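Local coordinates for beta-n-acetylhexosaminidase (PDB 2YLA), which hydrolyses terminal beta-linked N-acetylhexosamine residues and, as a pneumococcal virulence factor, probably trims N-acetylglucosamine from host N-glycans, at residues P118-A123 with T181-N186; F227-Y232 with S248-G253; S14-R19 with I328-P333. The protein carries 1 engineered substitution. All blocks are in the same frame, centred on the assembly; numbering follows the deposited sequence.

Contact 1 (P118-A123 with T181-N186); sequences PGHMDA and TDQYAN. Engineered in segment 181-186: Gln183 (natural residue Glu). With NAG (2-acetamido-2-deoxy-beta-D-glucopyranose), chain E; MAN (alpha-D-mannopyranose), chain B.
At the sugar-binding mouth of the family 20 barrel, where the loops after strands 110-117 and 176-180 run side by side, the His120 imidazole meets Asp182 and Gln183. Its NE2 donates a weak hydrogen bond to Gln183 OE1 (3.3 Å, 146° at the hydrogen); this oxygen lies at the ring edge, and amide and imidazole are nearly coplanar, 12° apart. Asp182 OD2 comes within 3.0 Å of the same NE2, but the poor angle argues against a hydrogen bond. With CG between its backbone N and carbonyl carbon (chi1 58°), Asp182 turns the carboxylate to the CD2-NE2 side of the imidazole. At the other ring nitrogen, His120 ND1 bonds weakly to Asp49.

Gln183 is engineered; the natural residue is Glu. Asp182 and Gln183 probably stand at the place of the Asp-Glu pair of family 20 hexosaminidases, which as in relatives probably handles the acetamido group and the glycosidic oxygen. The geometry is consistent with this: Gln183 NE2 donates to mannose O2, the oxygen joined to C1 of the N-acetylglucosamine, at 3.0 Å, and to mannose O5 at 3.2 Å, while Asp182 OD2 lies 3.5 Å from the acetamido N2.

Farther from the sugar, one water links the backbones, donating to Gln183 O at 3.0 Å and accepting weakly from His120 N; it sits over the centre of one imidazole face. Pro118, preceded by a cis peptide, packs its CD on Thr181 CG2 (3.7 Å), and its CG meets the Tyr184 ring edge-on at CD2 (3.8 Å).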
loop_
_atom_site.group_PDB
_atom_site.type_symbol
_atom_site.label_atom_id
_atom_site.label_comp_id
_atom_site.label_asym_id
_atom_site.label_seq_id
_atom_site.Cartn_x
_atom_site.Cartn_y
_atom_site.Cartn_z
ATOM N N PRO A 118 -8.649 -3.064 -12.413
ATOM C CA PRO A 118 -9.044 -4.176 -13.285
ATOM C C PRO A 118 -7.870 -5.024 -13.793
ATOM O O PRO A 118 -8.093 -6.095 -14.352
ATOM C CB PRO A 118 -9.753 -3.474 -14.444
ATOM C CG PRO A 118 -9.134 -2.141 -14.510
ATOM C CD PRO A 118 -8.689 -1.775 -13.127
ATOM N N GLY A 119 -6.643 -4.548 -13.611
ATOM C CA GLY A 119 -5.460 -5.349 -13.918
ATOM C C GLY A 119 -5.007 -6.085 -12.674
ATOM O O GLY A 119 -5.526 -5.836 -11.580
ATOM N N HIS A 120 -4.052 -6.998 -12.833
ATOM C CA HIS A 120 -3.468 -7.702 -11.692
ATOM C C HIS A 120 -4.500 -8.463 -10.869
ATOM O O HIS A 120 -4.556 -8.323 -9.643
ATOM C CB HIS A 120 -2.736 -6.717 -10.786
ATOM C CG HIS A 120 -1.496 -6.160 -11.391
ATOM N ND1 HIS A 120 -0.317 -6.868 -11.432
ATOM C CD2 HIS A 120 -1.245 -4.972 -11.988
ATOM C CE1 HIS A 120 0.609 -6.140 -12.027
ATOM N NE2 HIS A 120 0.073 -4.984 -12.372
ATOM N N MET A 121 -5.317 -9.263 -11.544
ATOM C CA MET A 121 -6.369 -10.013 -10.871
ATOM C C MET A 121 -6.499 -11.435 -11.407
ATOM O O MET A 121 -7.604 -11.912 -11.674
ATOM C CB MET A 121 -7.707 -9.254 -10.922
ATOM C CG MET A 121 -8.131 -8.769 -12.299
ATOM S SD MET A 121 -9.743 -7.966 -12.288
ATOM C CE MET A 121 -10.819 -9.370 -12.023
ATOM N N ASP A 122 -5.354 -12.105 -11.545
ATOM C CA ASP A 122 -5.278 -13.486 -12.021
ATOM C C ASP A 122 -6.158 -14.391 -11.177
ATOM O O ASP A 122 -6.880 -15.245 -11.705
ATOM C CB ASP A 122 -3.835 -14.003 -11.958
ATOM C CG ASP A 122 -2.845 -13.095 -12.665
ATOM O OD1 ASP A 122 -3.009 -11.858 -12.609
ATOM O OD2 ASP A 122 -1.882 -13.625 -13.266
ATOM N N ALA A 123 -6.090 -14.190 -9.863
ATOM C CA ALA A 123 -6.841 -14.986 -8.905
ATOM C C ALA A 123 -8.348 -14.796 -9.049
ATOM O O ALA A 123 -9.091 -15.777 -9.069
ATOM C CB ALA A 123 -6.395 -14.669 -7.488
ATOM N N THR A 181 -5.520 -0.080 -10.182
ATOM C CA THR A 181 -5.818 0.231 -11.595
ATOM C C THR A 181 -4.581 0.443 -12.477
ATOM O O THR A 181 -4.626 1.195 -13.449
ATOM C CB THR A 181 -6.844 1.405 -11.790
ATOM O OG1 THR A 181 -6.265 2.654 -11.388
ATOM C CG2 THR A 181 -8.129 1.160 -11.015
ATOM N N ASP A 182 -3.492 -0.245 -12.146
ATOM C CA ASP A 182 -2.245 -0.135 -12.906
ATOM C C ASP A 182 -2.115 -1.179 -14.023
ATOM O O ASP A 182 -2.717 -2.256 -13.959
ATOM C CB ASP A 182 -1.035 -0.215 -11.964
ATOM C CG ASP A 182 -1.007 -1.499 -11.145
ATOM O OD1 ASP A 182 -2.005 -1.787 -10.453
ATOM O OD2 ASP A 182 0.020 -2.213 -11.184
ATOM N N GLN A 183 -1.332 -0.834 -15.044
ATOM C CA GLN A 183 -0.950 -1.744 -16.136
ATOM C C GLN A 183 -2.081 -2.652 -16.648
ATOM O O GLN A 183 -2.086 -3.859 -16.394
ATOM C CB GLN A 183 0.280 -2.569 -15.728
ATOM C CG GLN A 183 1.372 -1.733 -15.064
ATOM C CD GLN A 183 2.621 -2.524 -14.736
ATOM O OE1 GLN A 183 2.562 -3.571 -14.084
ATOM N NE2 GLN A 183 3.769 -2.017 -15.173
ATOM N N TYR A 184 -3.032 -2.058 -17.370
ATOM C CA TYR A 184 -4.163 -2.793 -17.940
ATOM C C TYR A 184 -3.705 -3.744 -19.042
ATOM O O TYR A 184 -2.955 -3.353 -19.933
ATOM C CB TYR A 184 -5.217 -1.824 -18.491
ATOM C CG TYR A 184 -6.521 -2.485 -18.899
ATOM C CD1 TYR A 184 -6.685 -3.022 -20.176
ATOM C CD2 TYR A 184 -7.592 -2.564 -18.010
ATOM C CE1 TYR A 184 -7.876 -3.634 -20.555
ATOM C CE2 TYR A 184 -8.794 -3.169 -18.380
ATOM C CZ TYR A 184 -8.927 -3.704 -19.653
ATOM O OH TYR A 184 -10.109 -4.305 -20.027
ATOM N N ALA A 185 -4.161 -4.993 -18.962
ATOM C CA ALA A 185 -3.905 -6.020 -19.978
ATOM C C ALA A 185 -2.495 -5.990 -20.569
ATOM O O ALA A 185 -2.322 -6.153 -21.779
ATOM C CB ALA A 185 -4.960 -5.952 -21.081
ATOM N N ASN A 186 -1.496 -5.794 -19.710
ATOM C CA ASN A 186 -0.099 -5.749 -20.149
ATOM C C ASN A 186 0.399 -7.043 -20.794
ATOM O O ASN A 186 1.191 -7.001 -21.735
ATOM C CB ASN A 186 0.826 -5.324 -19.004
ATOM C CG ASN A 186 1.160 -3.837 -19.039
ATOM O OD1 ASN A 186 2.238 -3.427 -18.601
ATOM N ND2 ASN A 186 0.242 -3.024 -19.572
HETATM C C1 NAG E . 5.794 -2.283 -11.962
HETATM C C2 NAG E . 4.432 -2.771 -11.402
HETATM C C3 NAG E . 4.499 -3.767 -10.239
HETATM C C4 NAG E . 5.875 -4.396 -10.129
HETATM C C5 NAG E . 6.901 -3.278 -9.976
HETATM C C6 NAG E . 8.303 -3.828 -9.740
HETATM C C7 NAG E . 3.642 -0.744 -10.128
HETATM C C8 NAG E . 2.509 0.234 -10.037
HETATM N N2 NAG E . 3.510 -1.679 -11.077
HETATM O O3 NAG E . 3.529 -4.776 -10.416
HETATM O O4 NAG E . 5.902 -5.279 -9.032
HETATM O O5 NAG E . 6.939 -2.436 -11.119
HETATM O O6 NAG E . 8.815 -4.399 -10.925
HETATM O O7 NAG E . 4.599 -0.638 -9.360
HETATM C C1 MAN B . 7.649 -2.341 -14.961
HETATM C C2 MAN B . 7.264 -3.153 -13.717
HETATM C C3 MAN B . 7.304 -4.648 -14.053
HETATM C C4 MAN B . 6.452 -4.975 -15.280
HETATM C C5 MAN B . 6.790 -4.042 -16.445
HETATM C C6 MAN B . 5.818 -4.212 -17.610
HETATM O O2 MAN B . 5.945 -2.812 -13.311
HETATM O O3 MAN B . 6.842 -5.413 -12.963
HETATM O O4 MAN B . 6.666 -6.319 -15.653
HETATM O O5 MAN B . 6.774 -2.682 -16.031
HETATM O O6 MAN B . 6.534 -4.595 -18.764
HETATM O O HOH W 1 -1.935 -6.650 -15.404
#

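Contact 2 (F227-Y232 with S248-G253); sequences FNDGFY and SYWSKG. With NAG (2-acetamido-2-deoxy-beta-D-glucopyranose), chain E; NAG (2-acetamido-2-deoxy-beta-D-glucopyranose), chain C.
Asn228 OD1 accepts the backbone N-H of Trp250 at 2.8 Å, in a fairly straight bond (164° at the hydrogen) whose donor is somewhat tilted from the carbonyl plane. The other end of the same amide is held too: ND2 donates to Ser251 O at 2.9 Å, close to the line of the carbonyl, though the acceptor is tilted from the amide plane. Two bonds, and a stack on the Tyr249 ring with planes 17° apart, fix the amide rotation; Asn228 CG lies over one face of that ring, offset toward the rim. The Asn228 chi1 of 65°, which swings CG between its own N and carbonyl carbon, brings the group there; Tyr249 OH bonds beyond it to Ala260.

Next along, Asp229 OD1 takes the indole N-H of Trp250 NE1 at 2.8 Å. The donor arrives on the syn side, somewhat out of the carboxylate plane, and the oxygen lies in the ring plane, so the bond holds the indole by its edge; Asp229 OD2 is bonded to Tyr257. Where strands 223-227 and 246-249 run parallel, Asn228 N gives a weak bond to Ser248 O, and Ser248 OG, itself bonded to Thr275, touches the Phe227 ring edge at CE1 (3.3 Å).

The N-acetylglucosamine methyl C8 stands over the Phe227 ring centre and, 3.5 Å from Trp250 NE1, over one indole face, offset toward the rim; Ser251 CB lies on the opposite face. Such an aromatic-walled acetamido pocket at the C-terminal ends of barrel strands is characteristic of family 20 hexosaminidases.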
loop_
_atom_site.group_PDB
_atom_site.type_symbol
_atom_site.label_atom_id
_atom_site.label_comp_id
_atom_site.label_asym_id
_atom_site.label_seq_id
_atom_site.Cartn_x
_atom_site.Cartn_y
_atom_site.Cartn_z
ATOM N N PHE A 227 -2.992 3.941 -8.418
ATOM C CA PHE A 227 -1.740 4.230 -9.104
ATOM C C PHE A 227 -2.005 5.173 -10.274
ATOM O O PHE A 227 -3.148 5.318 -10.717
ATOM C CB PHE A 227 -1.046 2.943 -9.568
ATOM C CG PHE A 227 -0.568 2.069 -8.436
ATOM C CD1 PHE A 227 0.350 2.548 -7.501
ATOM C CD2 PHE A 227 -1.028 0.762 -8.311
ATOM C CE1 PHE A 227 0.790 1.746 -6.452
ATOM C CE2 PHE A 227 -0.593 -0.051 -7.267
ATOM C CZ PHE A 227 0.319 0.443 -6.335
ATOM N N ASN A 228 -0.950 5.813 -10.769
ATOM C CA ASN A 228 -1.098 6.874 -11.760
ATOM C C ASN A 228 -1.421 6.424 -13.183
ATOM O O ASN A 228 -2.079 7.157 -13.922
ATOM C CB ASN A 228 0.131 7.793 -11.752
ATOM C CG ASN A 228 1.407 7.086 -12.186
ATOM O OD1 ASN A 228 2.169 6.597 -11.354
ATOM N ND2 ASN A 228 1.647 7.036 -13.493
ATOM N N ASP A 229 -0.975 5.219 -13.548
ATOM C CA ASP A 229 -1.012 4.725 -14.937
ATOM C C ASP A 229 -2.215 5.181 -15.767
ATOM O O ASP A 229 -2.055 5.846 -16.793
ATOM C CB ASP A 229 -0.937 3.192 -14.984
ATOM C CG ASP A 229 0.287 2.634 -14.291
ATOM O OD1 ASP A 229 0.503 2.958 -13.102
ATOM O OD2 ASP A 229 1.018 1.844 -14.929
ATOM N N GLY A 230 -3.413 4.820 -15.311
ATOM C CA GLY A 230 -4.634 5.020 -16.082
ATOM C C GLY A 230 -5.266 6.391 -16.003
ATOM O O GLY A 230 -6.255 6.651 -16.685
ATOM N N PHE A 231 -4.697 7.270 -15.182
ATOM C CA PHE A 231 -5.245 8.610 -14.994
ATOM C C PHE A 231 -4.729 9.607 -16.029
ATOM O O PHE A 231 -3.525 9.867 -16.113
ATOM C CB PHE A 231 -4.980 9.105 -13.570
ATOM C CG PHE A 231 -5.904 8.511 -12.549
ATOM C CD1 PHE A 231 -5.688 7.228 -12.055
ATOM C CD2 PHE A 231 -7.004 9.229 -12.089
ATOM C CE1 PHE A 231 -6.550 6.672 -11.116
ATOM C CE2 PHE A 231 -7.871 8.684 -11.147
ATOM C CZ PHE A 231 -7.642 7.403 -10.659
ATOM N N TYR A 232 -5.665 10.150 -16.810
ATOM C CA TYR A 232 -5.389 11.130 -17.868
ATOM C C TYR A 232 -4.184 10.756 -18.731
ATOM O O TYR A 232 -3.258 11.549 -18.920
ATOM C CB TYR A 232 -5.269 12.547 -17.287
ATOM C CG TYR A 232 -6.551 13.032 -16.649
ATOM C CD1 TYR A 232 -7.579 13.564 -17.425
ATOM C CD2 TYR A 232 -6.745 12.945 -15.272
ATOM C CE1 TYR A 232 -8.762 13.999 -16.847
ATOM C CE2 TYR A 232 -7.925 13.380 -14.684
ATOM C CZ TYR A 232 -8.929 13.906 -15.477
ATOM O OH TYR A 232 -10.100 14.341 -14.900
ATOM N N SER A 248 -0.927 7.542 -6.144
ATOM C CA SER A 248 0.349 6.906 -5.846
ATOM C C SER A 248 1.176 6.905 -7.136
ATOM O O SER A 248 1.080 5.984 -7.954
ATOM C CB SER A 248 0.100 5.486 -5.327
ATOM O OG SER A 248 1.298 4.751 -5.183
ATOM N N TYR A 249 1.966 7.958 -7.327
ATOM C CA TYR A 249 2.716 8.142 -8.568
ATOM C C TYR A 249 4.038 7.384 -8.528
ATOM O O TYR A 249 4.873 7.630 -7.657
ATOM C CB TYR A 249 2.959 9.630 -8.855
ATOM C CG TYR A 249 3.268 9.926 -10.311
ATOM C CD1 TYR A 249 4.542 9.700 -10.836
ATOM C CD2 TYR A 249 2.285 10.427 -11.165
ATOM C CE1 TYR A 249 4.827 9.958 -12.170
ATOM C CE2 TYR A 249 2.563 10.691 -12.506
ATOM C CZ TYR A 249 3.836 10.452 -12.998
ATOM O OH TYR A 249 4.127 10.714 -14.315
ATOM N N TRP A 250 4.224 6.468 -9.475
ATOM C CA TRP A 250 5.423 5.633 -9.495
ATOM C C TRP A 250 6.349 5.879 -10.690
ATOM O O TRP A 250 7.567 5.764 -10.561
ATOM C CB TRP A 250 5.068 4.145 -9.353
ATOM C CG TRP A 250 4.543 3.487 -10.592
ATOM C CD1 TRP A 250 3.274 3.557 -11.080
ATOM C CD2 TRP A 250 5.274 2.644 -11.494
ATOM N NE1 TRP A 250 3.167 2.820 -12.235
ATOM C CE2 TRP A 250 4.380 2.247 -12.510
ATOM C CE3 TRP A 250 6.599 2.190 -11.543
ATOM C CZ2 TRP A 250 4.764 1.416 -13.567
ATOM C CZ3 TRP A 250 6.984 1.364 -12.596
ATOM C CH2 TRP A 250 6.067 0.988 -13.593
ATOM N N SER A 251 5.768 6.214 -11.841
ATOM C CA SER A 251 6.530 6.401 -13.077
ATOM C C SER A 251 5.726 7.154 -14.127
ATOM O O SER A 251 4.495 7.161 -14.093
ATOM C CB SER A 251 6.960 5.046 -13.647
ATOM O OG SER A 251 7.579 5.192 -14.913
ATOM N N LYS A 252 6.430 7.786 -15.061
ATOM C CA LYS A 252 5.787 8.400 -16.220
ATOM C C LYS A 252 5.758 7.423 -17.400
ATOM O O LYS A 252 5.207 7.721 -18.461
ATOM C CB LYS A 252 6.491 9.700 -16.605
ATOM C CG LYS A 252 5.621 10.660 -17.408
ATOM C CD LYS A 252 6.299 11.999 -17.616
ATOM C CE LYS A 252 7.337 11.934 -18.709
ATOM N NZ LYS A 252 7.898 13.279 -18.935
ATOM N N GLY A 253 6.345 6.249 -17.197
ATOM C CA GLY A 253 6.369 5.214 -18.218
ATOM C C GLY A 253 7.632 5.252 -19.054
ATOM O O GLY A 253 8.653 5.811 -18.644
HETATM C C1 NAG E . 5.794 -2.283 -11.962
HETATM C C2 NAG E . 4.432 -2.771 -11.402
HETATM C C3 NAG E . 4.499 -3.767 -10.239
HETATM C C4 NAG E . 5.875 -4.396 -10.129
HETATM C C5 NAG E . 6.901 -3.278 -9.976
HETATM C C6 NAG E . 8.303 -3.828 -9.740
HETATM C C7 NAG E . 3.642 -0.744 -10.128
HETATM C C8 NAG E . 2.509 0.234 -10.037
HETATM N N2 NAG E . 3.510 -1.679 -11.077
HETATM O O3 NAG E . 3.529 -4.776 -10.416
HETATM O O4 NAG E . 5.902 -5.279 -9.032
HETATM O O5 NAG E . 6.939 -2.436 -11.119
HETATM O O6 NAG E . 8.815 -4.399 -10.925
HETATM O O7 NAG E . 4.599 -0.638 -9.360
HETATM C C1 NAG C . 10.955 0.490 -13.884
HETATM C C2 NAG C . 10.839 1.902 -13.299
HETATM C C3 NAG C . 11.964 2.090 -12.272
HETATM C C4 NAG C . 11.999 0.937 -11.261
HETATM C C5 NAG C . 11.840 -0.442 -11.914
HETATM C C6 NAG C . 11.588 -1.524 -10.869
HETATM C C7 NAG C . 11.622 3.707 -14.978
HETATM C C8 NAG C . 13.097 3.623 -14.682
HETATM N N2 NAG C . 10.719 2.936 -14.339
HETATM O O3 NAG C . 11.818 3.323 -11.601
HETATM O O4 NAG C . 13.221 0.989 -10.558
HETATM O O5 NAG C . 10.768 -0.447 -12.842
HETATM O O6 NAG C . 11.072 -2.678 -11.496
HETATM O O7 NAG C . 11.254 4.515 -15.832
#

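Contact 3 (S14-R19 with I328-P333); sequences SIDAGR and IWADRP. With NAG (2-acetamido-2-deoxy-beta-D-glucopyranose), chain E; MAN (alpha-D-mannopyranose), chain B.
Ile328 N donates to Ser14 O at 2.8 Å, and Ile328 O accepts a weaker bond from Asp16 N: two parallel-strand bonds that join the first strand of the barrel, 10-16, to the last, 321-329, and so close the (beta/alpha)8 ring. A water bound to Ser14 OG, itself hydrogen-bonded to His43, donates to the same Ile328 O and lies over the centre of one face of the Trp329 indole. The opposite face of that ring carries the N-acetylglucosamine around C5, a platform for the sugar, while Asp16 OD2 stands at the indole edge.

Ala330 N then reaches Asp16 OD2 at 2.8 Å, on the anti side of the carboxylate. Asp16 CG is anti to the backbone N (chi1 -175°), which sends this oxygen across to the backbone just beyond strand 321-329. From the other face of the carboxylate plane, 41° out of it, Arg19 NH1 grips the same oxygen at 3.1 Å in a salt bridge with a straight hydrogen bond, within its own guanidinium plane.

Asp331 OD1 sits over the guanidinium face, 3.6 Å from Arg19 NH1, a second salt bridge resting on charge alone. Both charged groups hold the N-acetylglucosamine: Arg19 NH2 donates to its O3 at 2.8 Å and Asp331 OD1 accepts from its O4 at 2.7 Å, while Asp331 OD2 also accepts from mannose O3. Arg19 NE pairs with Asp49. Last, Pro333 lays its ring against the backbone of Arg19, with CB 3.4 Å from Arg19 O.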
loop_
_atom_site.group_PDB
_atom_site.type_symbol
_atom_site.label_atom_id
_atom_site.label_comp_id
_atom_site.label_asym_id
_atom_site.label_seq_id
_atom_site.Cartn_x
_atom_site.Cartn_y
_atom_site.Cartn_z
ATOM N N SER A 14 5.607 -0.336 1.504
ATOM C CA SER A 14 4.680 -1.168 0.731
ATOM C C SER A 14 5.178 -2.603 0.568
ATOM O O SER A 14 6.287 -2.836 0.072
ATOM C CB SER A 14 4.420 -0.548 -0.644
ATOM O OG SER A 14 3.615 -1.401 -1.441
ATOM N N ILE A 15 4.341 -3.555 0.980
ATOM C CA ILE A 15 4.667 -4.981 0.924
ATOM C C ILE A 15 3.752 -5.696 -0.070
ATOM O O ILE A 15 2.528 -5.704 0.093
ATOM C CB ILE A 15 4.546 -5.651 2.328
ATOM C CG1 ILE A 15 5.345 -4.879 3.390
ATOM C CG2 ILE A 15 4.952 -7.128 2.278
ATOM C CD1 ILE A 15 6.866 -4.806 3.154
ATOM N N ASP A 16 4.353 -6.290 -1.097
ATOM C CA ASP A 16 3.613 -7.031 -2.116
ATOM C C ASP A 16 3.172 -8.382 -1.558
ATOM O O ASP A 16 3.818 -9.406 -1.791
ATOM C CB ASP A 16 4.475 -7.209 -3.372
ATOM C CG ASP A 16 3.726 -7.861 -4.529
ATOM O OD1 ASP A 16 2.495 -8.062 -4.445
ATOM O OD2 ASP A 16 4.388 -8.172 -5.541
ATOM N N ALA A 17 2.070 -8.375 -0.814
ATOM C CA ALA A 17 1.561 -9.590 -0.183
ATOM C C ALA A 17 0.362 -10.154 -0.940
ATOM O O ALA A 17 -0.391 -10.974 -0.414
ATOM C CB ALA A 17 1.213 -9.330 1.284
ATOM N N GLY A 18 0.185 -9.693 -2.173
ATOM C CA GLY A 18 -0.827 -10.240 -3.064
ATOM C C GLY A 18 -0.228 -11.343 -3.912
ATOM O O GLY A 18 -0.832 -12.398 -4.086
ATOM N N ARG A 19 0.968 -11.093 -4.441
ATOM C CA ARG A 19 1.679 -12.078 -5.253
ATOM C C ARG A 19 2.256 -13.197 -4.392
ATOM O O ARG A 19 2.232 -14.365 -4.786
ATOM C CB ARG A 19 2.805 -11.414 -6.048
ATOM C CG ARG A 19 2.356 -10.505 -7.180
ATOM C CD ARG A 19 3.566 -10.085 -7.988
ATOM N NE ARG A 19 3.251 -9.394 -9.235
ATOM C CZ ARG A 19 3.393 -8.086 -9.425
ATOM N NH1 ARG A 19 3.831 -7.305 -8.446
ATOM N NH2 ARG A 19 3.093 -7.555 -10.603
ATOM N N ILE A 328 8.228 -2.683 -1.891
ATOM C CA ILE A 328 8.843 -4.004 -2.016
ATOM C C ILE A 328 7.915 -4.923 -2.819
ATOM O O ILE A 328 6.745 -5.073 -2.476
ATOM C CB ILE A 328 9.128 -4.639 -0.622
ATOM C CG1 ILE A 328 9.925 -3.678 0.281
ATOM C CG2 ILE A 328 9.823 -6.001 -0.767
ATOM C CD1 ILE A 328 11.384 -3.433 -0.133
ATOM N N TRP A 329 8.447 -5.539 -3.873
ATOM C CA TRP A 329 7.636 -6.320 -4.808
ATOM C C TRP A 329 8.069 -7.777 -4.925
ATOM O O TRP A 329 9.243 -8.105 -4.737
ATOM C CB TRP A 329 7.657 -5.671 -6.190
ATOM C CG TRP A 329 7.214 -4.249 -6.178
ATOM C CD1 TRP A 329 8.011 -3.148 -6.116
ATOM C CD2 TRP A 329 5.864 -3.766 -6.219
ATOM N NE1 TRP A 329 7.247 -2.009 -6.124
ATOM C CE2 TRP A 329 5.925 -2.359 -6.185
ATOM C CE3 TRP A 329 4.609 -4.387 -6.286
ATOM C CZ2 TRP A 329 4.783 -1.558 -6.211
ATOM C CZ3 TRP A 329 3.473 -3.589 -6.318
ATOM C CH2 TRP A 329 3.568 -2.189 -6.279
ATOM N N ALA A 330 7.113 -8.641 -5.260
ATOM C CA ALA A 330 7.366 -10.071 -5.387
ATOM C C ALA A 330 6.962 -10.607 -6.761
ATOM O O ALA A 330 6.177 -11.555 -6.861
ATOM C CB ALA A 330 6.652 -10.824 -4.276
ATOM N N ASP A 331 7.517 -10.001 -7.812
ATOM C CA ASP A 331 7.199 -10.353 -9.208
ATOM C C ASP A 331 7.409 -11.836 -9.523
ATOM O O ASP A 331 6.568 -12.459 -10.176
ATOM C CB ASP A 331 7.985 -9.471 -10.183
ATOM C CG ASP A 331 7.575 -8.008 -10.111
ATOM O OD1 ASP A 331 7.372 -7.495 -8.992
ATOM O OD2 ASP A 331 7.462 -7.366 -11.177
ATOM N N ARG A 332 8.535 -12.387 -9.074
ATOM C CA ARG A 332 8.686 -13.832 -8.956
ATOM C C ARG A 332 8.448 -14.186 -7.489
ATOM O O ARG A 332 9.333 -13.988 -6.656
ATOM C CB ARG A 332 10.078 -14.298 -9.394
ATOM C CG ARG A 332 10.370 -14.176 -10.891
ATOM C CD ARG A 332 11.219 -12.952 -11.192
ATOM N NE ARG A 332 12.328 -12.832 -10.245
ATOM C CZ ARG A 332 12.985 -11.706 -9.998
ATOM N NH1 ARG A 332 12.654 -10.590 -10.632
ATOM N NH2 ARG A 332 13.973 -11.694 -9.111
ATOM N N PRO A 333 7.249 -14.699 -7.162
ATOM C CA PRO A 333 6.914 -14.920 -5.755
ATOM C C PRO A 333 7.628 -16.117 -5.117
ATOM O O PRO A 333 7.590 -16.271 -3.894
ATOM C CB PRO A 333 5.393 -15.134 -5.778
ATOM C CG PRO A 333 4.948 -14.813 -7.176
ATOM C CD PRO A 333 6.126 -15.048 -8.046
HETATM C C1 NAG E . 5.794 -2.283 -11.962
HETATM C C2 NAG E . 4.432 -2.771 -11.402
HETATM C C3 NAG E . 4.499 -3.767 -10.239
HETATM C C4 NAG E . 5.875 -4.396 -10.129
HETATM C C5 NAG E . 6.901 -3.278 -9.976
HETATM C C6 NAG E . 8.303 -3.828 -9.740
HETATM C C7 NAG E . 3.642 -0.744 -10.128
HETATM C C8 NAG E . 2.509 0.234 -10.037
HETATM N N2 NAG E . 3.510 -1.679 -11.077
HETATM O O3 NAG E . 3.529 -4.776 -10.416
HETATM O O4 NAG E . 5.902 -5.279 -9.032
HETATM O O5 NAG E . 6.939 -2.436 -11.119
HETATM O O6 NAG E . 8.815 -4.399 -10.925
HETATM O O7 NAG E . 4.599 -0.638 -9.360
HETATM C C1 MAN B . 7.649 -2.341 -14.961
HETATM C C2 MAN B . 7.264 -3.153 -13.717
HETATM C C3 MAN B . 7.304 -4.648 -14.053
HETATM C C4 MAN B . 6.452 -4.975 -15.280
HETATM C C5 MAN B . 6.790 -4.042 -16.445
HETATM C C6 MAN B . 5.818 -4.212 -17.610
HETATM O O2 MAN B . 5.945 -2.812 -13.311
HETATM O O3 MAN B . 6.842 -5.413 -12.963
HETATM O O4 MAN B . 6.666 -6.319 -15.653
HETATM O O5 MAN B . 6.774 -2.682 -16.031
HETATM O O6 MAN B . 6.534 -4.595 -18.764
HETATM O O HOH W 2 4.963 -2.957 -3.063
#

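From the N terminus, 14-19 is met first, but its partner 328-333 comes only some 309 residues later, so contact 3 spans nearly the whole catalytic domain and encloses the other two. Within that span contact 1 opens at 118-123 and is complete at 181-186, before contact 2 begins at 227-232 and closes at 248-253; these two follow in series, and none of the three cross. Contact 3 ties the first barrel strand to the last, contact 2 joins two neighbouring strands, and contact 1 joins loops that follow two others. All three touch one N-acetylglucosamine. They also touch one another: Asp182 packs on Phe227, His120 CE1 lies 3.2 Å from Arg19 NH2, and Phe227 approaches Trp329.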